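Local coordinates for protein phosphomethylpyrimidine kinase (Pyrococcus furiosus, PDB 2PB9) that probably phosphorylates hydroxymethylpyrimidine and its phosphate and, through the ThiN domain of this fragment, probably joins the pyrimidine diphosphate to thiazole phosphate to form thiamine phosphate, at residues E11-N14 / A15-F19; V58-N62 / S63-V67. One frame throughout, in Å; residues are numbered along the deposited sequence.

Contact 1: residues E11-N14 / A15-F19; sequences ELTN and AVREF
Two turns in the middle of helix 5-21 of the ThiN domain bring Asn14 and Arg17 together on one side and Leu12 and Val16 on another, an amphipathic helix in brief. The backbone runs in i to i+4 bonds: Val16 N reaches Leu12 O at 2.8 Å, while Arg17 N reaches Thr13 O at a longer 3.3 Å. On the polar side the Asn14 amide and the Arg17 guanidinium lie side by side. Arg17 NH2 donates to Asn14 OD1 over 3.1 Å, with OD1 almost in the guanidinium plane although the two flat groups are turned 42° apart; NH1 adds a weak second bond. A bend at chi3 (-59°) folds the arginine back toward its own helix, where Thr13 O sits above one guanidinium face, offset toward its rim. With an alanine at Asn14, Arg17 NH2 would probably be left without its OD1 acceptor and the guanidinium freer to swing. Glu18 forms a salt bridge with Lys184 of helix 176-185. On the apolar side, Leu12 also rests on Phe35, Tyr37 and Val70 of the main sheet, and its CD1 meets Val16 CG2 at 3.9 Å.

Contact 2: residues V58-N62 / S63-V67; sequences VKYGN and SVKAV
Strands 57-59 and 64-66 run antiparallel as a beta hairpin, the end-to-end directions of 58-62 and 63-67 lying 154° apart. Val58 and Lys65 form a hydrogen-bonded pair: Val58 N to Lys65 O and Lys65 N to Val58 O both measure 2.8 Å. Lys59 and Val64 are the non-hydrogen-bonded pair that follows, and nearer the turn Tyr60 N donates to Ser63 O at 2.6 Å. Among the side chains, Tyr60 and Lys65 lie alongside each other and point the same way. Lys65 is extended from end to end, its CG anti to the backbone N (chi1 180°), which carries CD over the centre of the tyrosine ring, 3.7 Å from the centroid and 4° off the normal: a CH-pi contact. Away from the turn, Val58 CG2 touches Val67 CG2 at 4.2 Å. The hairpin also meets a second subunit, where Lys65 NZ bonds Val67 O of that chain and Lys54 of that chain makes a cation-pi contact with Tyr60. The lysine thus spends its methylenes on an aromatic face and its ammonium on a neighbouring subunit's carbonyl, so one side chain joins the hairpin's tyrosine to the second subunit.

Overall arrangement
Contact 1 runs along a helix and contact 2 across a hairpin turn, both between near neighbours in sequence. Each is partly buried, but their surroundings differ: helix 5-21 in contact 1 packs on the main sheet and helix 176-185 and touches no other chain through residues 11-19, whereas contact 2 lies farther from the chain centre and meets the second subunit. Contact 1 divides into an apolar side against the fold and a polar amide-guanidinium side, while contact 2 relies on strand pairing and a CH-pi contact. The two touch where Val16 CG1 packs on Ala66 CB at 4.0 Å, and Ala66 N bonds Glu20 of the same helix.

Contact 1: residues E11-N14 / A15-F19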
loop_
_atom_site.group_PDB
_atom_site.type_symbol
_atom_site.label_atom_id
_atom_site.label_comp_id
_atom_site.label_asym_id
_atom_site.label_seq_id
_atom_site.Cartn_x
_atom_site.Cartn_y
_atom_site.Cartn_z
ATOM N N GLU A 11 20.074 -28.601 -20.398
ATOM C CA GLU A 11 20.034 -27.247 -20.921
ATOM C C GLU A 11 19.861 -26.192 -19.829
ATOM O O GLU A 11 20.480 -25.125 -19.882
ATOM C CB GLU A 11 18.925 -27.130 -21.972
ATOM C CG GLU A 11 19.246 -27.905 -23.244
ATOM C CD GLU A 11 18.462 -27.439 -24.469
ATOM O OE1 GLU A 11 18.888 -27.794 -25.594
ATOM O OE2 GLU A 11 17.434 -26.733 -24.322
ATOM N N LEU A 12 19.032 -26.494 -18.837
ATOM C CA LEU A 12 18.807 -25.556 -17.755
ATOM C C LEU A 12 20.029 -25.545 -16.846
ATOM O O LEU A 12 20.551 -24.486 -16.495
ATOM C CB LEU A 12 17.542 -25.934 -16.970
ATOM C CG LEU A 12 17.173 -25.033 -15.780
ATOM C CD1 LEU A 12 17.227 -23.578 -16.209
ATOM C CD2 LEU A 12 15.794 -25.391 -15.253
ATOM N N THR A 13 20.497 -26.729 -16.478
ATOM C CA THR A 13 21.657 -26.824 -15.613
ATOM C C THR A 13 22.843 -26.065 -16.210
ATOM O O THR A 13 23.659 -25.513 -15.478
ATOM C CB THR A 13 22.034 -28.307 -15.353
ATOM O OG1 THR A 13 21.040 -28.911 -14.514
ATOM C CG2 THR A 13 23.382 -28.416 -14.677
ATOM N N ASN A 14 22.945 -26.024 -17.535
ATOM C CA ASN A 14 24.047 -25.302 -18.164
ATOM C C ASN A 14 23.805 -23.806 -18.044
ATOM O O ASN A 14 24.690 -23.056 -17.617
ATOM C CB ASN A 14 24.183 -25.653 -19.652
ATOM C CG ASN A 14 24.665 -27.077 -19.887
ATOM O OD1 ASN A 14 25.615 -27.546 -19.246
ATOM N ND2 ASN A 14 24.020 -27.771 -20.823
ATOM N N ALA A 15 22.605 -23.376 -18.428
ATOM C CA ALA A 15 22.241 -21.963 -18.374
ATOM C C ALA A 15 22.493 -21.404 -16.980
ATOM O O ALA A 15 23.041 -20.317 -16.829
ATOM C CB ALA A 15 20.773 -21.781 -18.765
ATOM N N VAL A 16 22.090 -22.154 -15.964
ATOM C CA VAL A 16 22.285 -21.740 -14.582
ATOM C C VAL A 16 23.775 -21.560 -14.289
ATOM O O VAL A 16 24.173 -20.635 -13.577
ATOM C CB VAL A 16 21.691 -22.789 -13.607
ATOM C CG1 VAL A 16 22.033 -22.430 -12.174
ATOM C CG2 VAL A 16 20.182 -22.866 -13.787
ATOM N N ARG A 17 24.596 -22.450 -14.838
ATOM C CA ARG A 17 26.030 -22.363 -14.624
ATOM C C ARG A 17 26.547 -21.126 -15.354
ATOM O O ARG A 17 27.358 -20.373 -14.823
ATOM C CB ARG A 17 26.740 -23.622 -15.135
ATOM C CG ARG A 17 27.987 -23.970 -14.315
ATOM C CD ARG A 17 28.936 -24.980 -14.979
ATOM N NE ARG A 17 28.324 -26.278 -15.282
ATOM C CZ ARG A 17 27.651 -26.553 -16.398
ATOM N NH1 ARG A 17 27.498 -25.618 -17.337
ATOM N NH2 ARG A 17 27.132 -27.763 -16.582
ATOM N N GLU A 18 26.065 -20.902 -16.569
ATOM C CA GLU A 18 26.514 -19.732 -17.298
ATOM C C GLU A 18 25.944 -18.450 -16.679
ATOM O O GLU A 18 26.611 -17.420 -16.630
ATOM C CB GLU A 18 26.133 -19.829 -18.779
ATOM C CG GLU A 18 26.613 -18.626 -19.579
ATOM C CD GLU A 18 26.448 -18.792 -21.079
ATOM O OE1 GLU A 18 25.367 -19.232 -21.521
ATOM O OE2 GLU A 18 27.397 -18.467 -21.825
ATOM N N PHE A 19 24.694 -18.527 -16.223
ATOM C CA PHE A 19 24.136 -17.354 -15.571
ATOM C C PHE A 19 25.009 -16.851 -14.428
ATOM O O PHE A 19 25.362 -15.702 -14.347
ATOM C CB PHE A 19 22.728 -17.642 -15.055
ATOM C CG PHE A 19 22.148 -16.518 -14.253
ATOM C CD1 PHE A 19 21.686 -15.372 -14.878
ATOM C CD2 PHE A 19 22.071 -16.604 -12.875
ATOM C CE1 PHE A 19 21.154 -14.332 -14.141
ATOM C CE2 PHE A 19 21.542 -15.567 -12.132
ATOM C CZ PHE A 19 21.083 -14.429 -12.765
#

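Contact 2: residues V58-N62 / S63-V67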
loop_
_atom_site.group_PDB
_atom_site.type_symbol
_atom_site.label_atom_id
_atom_site.label_comp_id
_atom_site.label_asym_id
_atom_site.label_seq_id
_atom_site.Cartn_x
_atom_site.Cartn_y
_atom_site.Cartn_z
ATOM N N VAL A 58 20.766 -16.898 -5.082
ATOM C CA VAL A 58 20.801 -15.706 -4.232
ATOM C C VAL A 58 22.107 -14.907 -4.298
ATOM O O VAL A 58 23.132 -15.411 -4.772
ATOM C CB VAL A 58 20.551 -16.121 -2.758
ATOM C CG1 VAL A 58 19.297 -16.963 -2.671
ATOM C CG2 VAL A 58 21.724 -16.928 -2.224
ATOM N N LYS A 59 22.062 -13.656 -3.833
ATOM C CA LYS A 59 23.273 -12.833 -3.818
ATOM C C LYS A 59 24.222 -13.515 -2.847
ATOM O O LYS A 59 23.846 -13.843 -1.717
ATOM C CB LYS A 59 23.019 -11.411 -3.301
ATOM C CG LYS A 59 22.163 -10.496 -4.168
ATOM C CD LYS A 59 22.403 -9.025 -3.762
ATOM C CE LYS A 59 21.296 -8.050 -4.251
ATOM N NZ LYS A 59 21.200 -7.780 -5.748
ATOM N N TYR A 60 25.446 -13.754 -3.282
ATOM C CA TYR A 60 26.391 -14.370 -2.386
ATOM C C TYR A 60 27.298 -13.224 -1.939
ATOM O O TYR A 60 26.845 -12.316 -1.240
ATOM C CB TYR A 60 27.145 -15.491 -3.100
ATOM C CG TYR A 60 27.723 -16.509 -2.146
ATOM C CD1 TYR A 60 27.025 -16.897 -1.002
ATOM C CD2 TYR A 60 28.982 -17.066 -2.370
ATOM C CE1 TYR A 60 27.577 -17.812 -0.096
ATOM C CE2 TYR A 60 29.538 -17.977 -1.478
ATOM C CZ TYR A 60 28.836 -18.343 -0.344
ATOM O OH TYR A 60 29.410 -19.214 0.551
ATOM N N GLY A 61 28.564 -13.229 -2.314
ATOM C CA GLY A 61 29.380 -12.106 -1.897
ATOM C C GLY A 61 29.013 -11.015 -2.876
ATOM O O GLY A 61 27.895 -10.500 -2.865
ATOM N N ASN A 62 29.968 -10.677 -3.735
ATOM C CA ASN A 62 29.748 -9.692 -4.772
ATOM C C ASN A 62 29.457 -10.574 -5.965
ATOM O O ASN A 62 29.976 -10.370 -7.061
ATOM C CB ASN A 62 31.010 -8.866 -5.024
ATOM C CG ASN A 62 30.835 -7.859 -6.158
ATOM O OD1 ASN A 62 29.786 -7.813 -6.809
ATOM N ND2 ASN A 62 31.868 -7.055 -6.402
ATOM N N SER A 63 28.639 -11.587 -5.722
ATOM C CA SER A 63 28.266 -12.522 -6.768
ATOM C C SER A 63 26.945 -13.209 -6.454
ATOM O O SER A 63 26.213 -12.801 -5.552
ATOM C CB SER A 63 29.373 -13.565 -6.964
ATOM O OG SER A 63 29.670 -14.220 -5.747
ATOM N N VAL A 64 26.646 -14.256 -7.207
ATOM C CA VAL A 64 25.411 -14.985 -7.022
ATOM C C VAL A 64 25.708 -16.459 -6.821
ATOM O O VAL A 64 26.782 -16.944 -7.175
ATOM C CB VAL A 64 24.493 -14.821 -8.242
ATOM C CG1 VAL A 64 24.424 -13.355 -8.630
ATOM C CG2 VAL A 64 25.001 -15.672 -9.398
ATOM N N LYS A 65 24.748 -17.176 -6.254
ATOM C CA LYS A 65 24.944 -18.589 -6.014
ATOM C C LYS A 65 23.631 -19.332 -6.089
ATOM O O LYS A 65 22.626 -18.892 -5.537
ATOM C CB LYS A 65 25.589 -18.786 -4.638
ATOM C CG LYS A 65 25.850 -20.228 -4.254
ATOM C CD LYS A 65 26.597 -20.315 -2.934
ATOM C CE LYS A 65 26.734 -21.755 -2.474
ATOM N NZ LYS A 65 27.552 -21.857 -1.238
ATOM N N ALA A 66 23.642 -20.450 -6.807
ATOM C CA ALA A 66 22.460 -21.296 -6.932
ATOM C C ALA A 66 22.557 -22.180 -5.708
ATOM O O ALA A 66 23.483 -22.973 -5.593
ATOM C CB ALA A 66 22.538 -22.136 -8.196
ATOM N N VAL A 67 21.619 -22.038 -4.784
ATOM C CA VAL A 67 21.676 -22.822 -3.555
ATOM C C VAL A 67 21.653 -24.324 -3.758
ATOM O O VAL A 67 22.233 -25.059 -2.974
ATOM C CB VAL A 67 20.532 -22.449 -2.589
ATOM C CG1 VAL A 67 20.578 -23.348 -1.356
ATOM C CG2 VAL A 67 20.658 -20.989 -2.189
#